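PDB 3NGF: AP endonuclease, family 2 from Brucella melitensis biovar Abortus, which probably catalyses the isomerisation of hydroxypyruvate as a manganese-binding TIM-barrel enzyme of the hyi family. Local coordinates for residues V180-D185 with E201-A206; F207-I212 with V238-W243. One frame throughout, in Å; residues are numbered along the deposited sequence.

Contact 1: residues V180-D185 with E201-A206; sequences VAVQLD and EKMNGA. With MN (manganese (II) ion), chain C.
Val-182 and Ala-206 are joined by one backbone hydrogen bond. The N-H of Val-182 points at the carbonyl O of Ala-206, with N and O 3.0 Å apart and an N-H...O angle of 167°. The donor lies in the carbonyl plane. The same oxygen is also lined by carbon: the CB of Ala-181 lies 3.4 Å from Ala-206 O, and CB and CG2 of Val-182 lie close to it as well. Strand 180-185 has further backbone bonds on both edges, to Val-147 and Ser-208 among others.

The apolar part is made by Met-203. Its side chain reaches across to the strand and meets Val-182 at about a right angle. The chain is bent at its last torsion (chi3 72°), and this turns the methyl CE onto the valine. Met-203 CE touches Val-182 CG1 at 3.8 Å. The sulfur SD faces Leu-184 instead, 4.3 Å from its CD1. Gln-165 of helix 165-175 touches all three side chains.

The approach of the chain to the next strand is shaped by a type II beta turn from Met-203 to Ala-206. It is closed by the bond from Ala-206 N to Met-203 O, 2.8 Å. Gly-205 takes the positive phi of this turn.

The metal bond lies at the far end of the strand. Asp-185 OD2 binds the manganese ion at 2.2 Å. The other carboxylate oxygen of Asp-185, OD1, makes weak bonds to the backbone N of Tyr-187 and of His-188, so this metal ligand is also the N-cap of helix 186-192. Glu-150, Gln-211, Glu-247 and two waters complete the site. Helix 196-202 leads through the turn into 207-212, the next parallel barrel strand. Asp-185 holds the manganese, probably at the active site, from the C-terminal end of its strand, as is usual in TIM barrels.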
loop_
_atom_site.group_PDB
_atom_site.type_symbol
_atom_site.label_atom_id
_atom_site.label_comp_id
_atom_site.label_asym_id
_atom_site.label_seq_id
_atom_site.Cartn_x
_atom_site.Cartn_y
_atom_site.Cartn_z
ATOM N N VAL A 180 2.497 -11.523 7.616
ATOM C CA VAL A 180 2.145 -10.160 7.995
ATOM C C VAL A 180 3.436 -9.352 7.914
ATOM O O VAL A 180 4.505 -9.853 8.331
ATOM C CB VAL A 180 1.570 -10.097 9.421
ATOM C CG1 VAL A 180 1.333 -8.680 9.866
ATOM C CG2 VAL A 180 0.277 -10.898 9.529
ATOM N N ALA A 181 3.363 -8.141 7.357
ATOM C CA ALA A 181 4.521 -7.246 7.279
ATOM C C ALA A 181 4.102 -5.796 7.182
ATOM O O ALA A 181 2.928 -5.469 7.259
ATOM C CB ALA A 181 5.440 -7.621 6.115
ATOM N N VAL A 182 5.092 -4.933 7.043
ATOM C CA VAL A 182 4.898 -3.496 6.944
ATOM C C VAL A 182 4.893 -3.067 5.473
ATOM O O VAL A 182 5.642 -3.612 4.637
ATOM C CB VAL A 182 6.022 -2.759 7.680
ATOM C CG1 VAL A 182 5.875 -1.196 7.544
ATOM C CG2 VAL A 182 6.031 -3.167 9.173
ATOM N N GLN A 183 4.002 -2.131 5.155
ATOM C CA GLN A 183 3.997 -1.431 3.883
ATOM C C GLN A 183 4.752 -0.111 4.111
ATOM O O GLN A 183 4.276 0.763 4.833
ATOM C CB GLN A 183 2.558 -1.180 3.454
ATOM C CG GLN A 183 2.374 -0.436 2.124
ATOM C CD GLN A 183 0.944 -0.447 1.665
ATOM O OE1 GLN A 183 0.217 -1.407 1.885
ATOM N NE2 GLN A 183 0.525 0.618 0.993
ATOM N N LEU A 184 5.940 -0.009 3.529
ATOM C CA LEU A 184 6.853 1.129 3.738
ATOM C C LEU A 184 6.664 2.172 2.626
ATOM O O LEU A 184 7.226 2.035 1.524
ATOM C CB LEU A 184 8.291 0.596 3.745
ATOM C CG LEU A 184 9.454 1.583 3.853
ATOM C CD1 LEU A 184 9.270 2.507 5.054
ATOM C CD2 LEU A 184 10.823 0.856 3.887
ATOM N N ASP A 185 5.832 3.170 2.897
ATOM C CA ASP A 185 5.630 4.313 2.000
ATOM C C ASP A 185 6.651 5.387 2.429
ATOM O O ASP A 185 6.602 5.929 3.570
ATOM C CB ASP A 185 4.167 4.760 2.095
ATOM C CG ASP A 185 3.815 5.935 1.189
ATOM O OD1 ASP A 185 4.681 6.776 0.953
ATOM O OD2 ASP A 185 2.646 6.062 0.744
ATOM N N GLU A 201 17.559 -0.339 6.270
ATOM C CA GLU A 201 18.496 -1.350 6.729
ATOM C C GLU A 201 18.038 -2.060 8.010
ATOM O O GLU A 201 18.149 -3.312 8.102
ATOM C CB GLU A 201 19.895 -0.735 6.864
ATOM C CG GLU A 201 20.519 -0.454 5.477
ATOM C CD GLU A 201 21.774 0.375 5.517
ATOM O OE1 GLU A 201 22.086 0.940 6.570
ATOM O OE2 GLU A 201 22.466 0.455 4.475
ATOM N N LYS A 202 17.487 -1.300 8.960
ATOM C CA LYS A 202 16.932 -1.877 10.195
ATOM C C LYS A 202 15.694 -2.724 9.888
ATOM O O LYS A 202 15.459 -3.750 10.533
ATOM C CB LYS A 202 16.518 -0.788 11.197
ATOM C CG LYS A 202 17.617 0.059 11.767
ATOM C CD LYS A 202 17.055 1.446 12.233
ATOM C CE LYS A 202 17.998 2.175 13.161
ATOM N NZ LYS A 202 17.430 3.473 13.679
ATOM N N MET A 203 14.907 -2.299 8.897
ATOM C CA MET A 203 13.632 -2.947 8.577
ATOM C C MET A 203 13.794 -4.093 7.584
ATOM O O MET A 203 12.804 -4.680 7.154
ATOM C CB MET A 203 12.640 -1.931 8.012
ATOM C CG MET A 203 12.117 -0.894 9.034
ATOM S SD MET A 203 11.062 0.366 8.302
ATOM C CE MET A 203 9.576 -0.635 7.959
ATOM N N ASN A 204 15.032 -4.399 7.199
ATOM C CA ASN A 204 15.243 -5.330 6.102
ATOM C C ASN A 204 14.612 -6.666 6.454
ATOM O O ASN A 204 14.781 -7.163 7.567
ATOM C CB ASN A 204 16.707 -5.501 5.803
ATOM C CG ASN A 204 16.952 -6.367 4.572
ATOM O OD1 ASN A 204 16.147 -6.376 3.617
ATOM N ND2 ASN A 204 18.065 -7.090 4.587
ATOM N N GLY A 205 13.853 -7.207 5.511
ATOM C CA GLY A 205 13.100 -8.455 5.731
ATOM C C GLY A 205 11.759 -8.279 6.443
ATOM O O GLY A 205 11.054 -9.275 6.665
ATOM N N ALA A 206 11.387 -7.044 6.797
ATOM C CA ALA A 206 10.113 -6.778 7.520
ATOM C C ALA A 206 9.121 -5.910 6.733
ATOM O O ALA A 206 8.028 -5.644 7.213
ATOM C CB ALA A 206 10.394 -6.135 8.874
HETATM MN MN MN C . 0.779 4.869 0.792
HETATM O O HOH W 1 -1.249 3.465 0.710
HETATM O O HOH W 2 -0.635 6.454 1.588
#

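Contact 2: residues F207-I212 with V238-W243; sequences FSHVQI and VGYRGW. With MN (manganese (II) ion), chain C.
Water 3 is gripped by three groups from both segments. It donates to Ser-208 O at 2.8 Å and accepts from Trp-243 N at 3.0 Å. The third partner is His-209 ND1, 2.8 Å away, with the water in the plane of the imidazole ring. NE2 of this ring is bonded to Glu-41, so both ring nitrogens are held.

Close by, Tyr-240 OH donates to Trp-243 O at 2.8 Å, tilted 27° from the carbonyl plane. This bond ties the tyrosine to its own segment. Tyr-240 OH also lies 3.2 Å from His-209 CA.

The Tyr-240 ring is packed on both faces. Gly-242 N sits over the centre of one. On the opposite face Val-210 CG2 makes a CH-pi contact, 4.1 Å from the ring centroid. Phe-207 adds a nearly parallel but slipped ring, with planes at 30° and little overlap; its CE2 touches Tyr-240 CD1 at 3.5 Å.

Gln-211 points away from 238-243, and its OE1 binds the manganese ion at 2.3 Å. Its NE2 is bonded to Glu-41, which also holds His-209. The contact is a TIM-barrel strand packed on the loop that leads from helix 228-237 into the last strand.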
loop_
_atom_site.group_PDB
_atom_site.type_symbol
_atom_site.label_atom_id
_atom_site.label_comp_id
_atom_site.label_asym_id
_atom_site.label_seq_id
_atom_site.Cartn_x
_atom_site.Cartn_y
_atom_site.Cartn_z
ATOM N N PHE A 207 9.483 -5.478 5.528
ATOM C CA PHE A 207 8.544 -4.783 4.655
ATOM C C PHE A 207 8.374 -5.544 3.353
ATOM O O PHE A 207 9.357 -6.006 2.780
ATOM C CB PHE A 207 8.944 -3.298 4.417
ATOM C CG PHE A 207 10.284 -3.111 3.784
ATOM C CD1 PHE A 207 11.440 -3.070 4.559
ATOM C CD2 PHE A 207 10.400 -2.927 2.412
ATOM C CE1 PHE A 207 12.693 -2.906 3.970
ATOM C CE2 PHE A 207 11.649 -2.762 1.824
ATOM C CZ PHE A 207 12.794 -2.752 2.609
ATOM N N SER A 208 7.118 -5.688 2.903
ATOM C CA SER A 208 6.792 -6.483 1.702
ATOM C C SER A 208 6.329 -5.617 0.530
ATOM O O SER A 208 6.073 -6.133 -0.562
ATOM C CB SER A 208 5.718 -7.519 2.009
ATOM O OG SER A 208 6.204 -8.473 2.925
ATOM N N HIS A 209 6.217 -4.314 0.765
ATOM C CA HIS A 209 5.835 -3.387 -0.277
ATOM C C HIS A 209 6.426 -2.040 0.099
ATOM O O HIS A 209 6.594 -1.735 1.285
ATOM C CB HIS A 209 4.318 -3.311 -0.436
ATOM C CG HIS A 209 3.878 -2.603 -1.686
ATOM N ND1 HIS A 209 4.277 -2.999 -2.942
ATOM C CD2 HIS A 209 3.112 -1.499 -1.865
ATOM C CE1 HIS A 209 3.777 -2.163 -3.844
ATOM N NE2 HIS A 209 3.059 -1.248 -3.214
ATOM N N VAL A 210 6.744 -1.276 -0.929
ATOM C CA VAL A 210 7.317 0.050 -0.812
ATOM C C VAL A 210 6.475 0.952 -1.729
ATOM O O VAL A 210 6.007 0.526 -2.774
ATOM C CB VAL A 210 8.807 0.067 -1.223
ATOM C CG1 VAL A 210 9.370 1.530 -1.239
ATOM C CG2 VAL A 210 9.637 -0.834 -0.305
ATOM N N GLN A 211 6.267 2.182 -1.295
ATOM C CA GLN A 211 5.644 3.216 -2.104
ATOM C C GLN A 211 6.502 4.472 -2.071
ATOM O O GLN A 211 7.282 4.676 -1.128
ATOM C CB GLN A 211 4.238 3.528 -1.613
ATOM C CG GLN A 211 3.229 2.407 -1.919
ATOM C CD GLN A 211 1.917 2.649 -1.245
ATOM O OE1 GLN A 211 1.876 3.060 -0.094
ATOM N NE2 GLN A 211 0.828 2.433 -1.968
ATOM N N ILE A 212 6.374 5.272 -3.129
ATOM C CA ILE A 212 7.139 6.509 -3.311
ATOM C C ILE A 212 6.301 7.686 -3.829
ATOM O O ILE A 212 5.305 7.522 -4.549
ATOM C CB ILE A 212 8.370 6.313 -4.249
ATOM C CG1 ILE A 212 7.947 6.012 -5.694
ATOM C CG2 ILE A 212 9.311 5.226 -3.682
ATOM C CD1 ILE A 212 9.120 5.974 -6.711
ATOM N N VAL A 238 19.854 -4.049 -0.064
ATOM C CA VAL A 238 19.330 -4.903 0.995
ATOM C C VAL A 238 18.639 -6.164 0.465
ATOM O O VAL A 238 18.222 -7.002 1.250
ATOM C CB VAL A 238 18.373 -4.144 1.946
ATOM C CG1 VAL A 238 19.108 -2.936 2.578
ATOM C CG2 VAL A 238 17.098 -3.703 1.225
ATOM N N GLY A 239 18.528 -6.306 -0.852
ATOM C CA GLY A 239 17.928 -7.494 -1.446
ATOM C C GLY A 239 16.418 -7.430 -1.551
ATOM O O GLY A 239 15.765 -8.463 -1.614
ATOM N N TYR A 240 15.851 -6.225 -1.618
ATOM C CA TYR A 240 14.411 -6.090 -1.807
ATOM C C TYR A 240 14.046 -6.449 -3.235
ATOM O O TYR A 240 14.624 -5.900 -4.164
ATOM C CB TYR A 240 13.941 -4.667 -1.500
ATOM C CG TYR A 240 12.457 -4.494 -1.667
ATOM C CD1 TYR A 240 11.561 -5.119 -0.797
ATOM C CD2 TYR A 240 11.941 -3.727 -2.690
ATOM C CE1 TYR A 240 10.198 -4.977 -0.958
ATOM C CE2 TYR A 240 10.565 -3.596 -2.872
ATOM C CZ TYR A 240 9.708 -4.207 -1.996
ATOM O OH TYR A 240 8.367 -4.035 -2.168
ATOM N N ARG A 241 13.105 -7.368 -3.409
ATOM C CA ARG A 241 12.653 -7.768 -4.736
ATOM C C ARG A 241 11.139 -7.777 -4.858
ATOM O O ARG A 241 10.573 -8.520 -5.670
ATOM C CB ARG A 241 13.243 -9.153 -5.074
ATOM C CG ARG A 241 14.766 -9.202 -4.967
ATOM C CD ARG A 241 15.488 -8.548 -6.125
ATOM N NE ARG A 241 16.936 -8.725 -5.992
ATOM C CZ ARG A 241 17.755 -7.923 -5.303
ATOM N NH1 ARG A 241 17.301 -6.827 -4.671
ATOM N NH2 ARG A 241 19.053 -8.212 -5.257
ATOM N N GLY A 242 10.469 -6.966 -4.047
ATOM C CA GLY A 242 9.036 -6.716 -4.223
ATOM C C GLY A 242 8.843 -5.626 -5.266
ATOM O O GLY A 242 9.709 -5.416 -6.109
ATOM N N TRP A 243 7.712 -4.927 -5.208
ATOM C CA TRP A 243 7.399 -3.862 -6.147
ATOM C C TRP A 243 7.506 -2.521 -5.440
ATOM O O TRP A 243 7.425 -2.454 -4.215
ATOM C CB TRP A 243 5.973 -4.006 -6.675
ATOM C CG TRP A 243 5.732 -5.182 -7.580
ATOM C CD1 TRP A 243 5.508 -6.456 -7.207
ATOM C CD2 TRP A 243 5.682 -5.164 -9.002
ATOM N NE1 TRP A 243 5.310 -7.254 -8.308
ATOM C CE2 TRP A 243 5.413 -6.483 -9.429
ATOM C CE3 TRP A 243 5.822 -4.160 -9.963
ATOM C CZ2 TRP A 243 5.315 -6.828 -10.775
ATOM C CZ3 TRP A 243 5.719 -4.514 -11.320
ATOM C CH2 TRP A 243 5.448 -5.819 -11.701
HETATM MN MN MN C . 0.779 4.869 0.792
HETATM O O HOH W 3 5.473 -5.473 -3.220
HETATM O O HOH W 1 -1.249 3.465 0.710
HETATM O O HOH W 2 -0.635 6.454 1.588
#

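In the fold
Contacts 1 and 2 follow one another along the chain, and their centres are about 8 Å apart. They meet through neighbouring parallel strands, 180-185 and 207-212. Two probable backbone hydrogen bonds join these strands: Leu-184 N to His-209 O at 2.9 Å, and Leu-184 O to Gln-211 N at 3.0 Å. Each strand gives one ligand to the same manganese ion, and Asp-185 OD2 lies 3.2 Å from Gln-211 OE1 there. Gln-183 NE2, on strand 180-185, bonds to Gln-211 OE1 and probably helps to position this ligand. Glu-150 and Glu-247, the predicted proton donor/acceptors, bind this metal too.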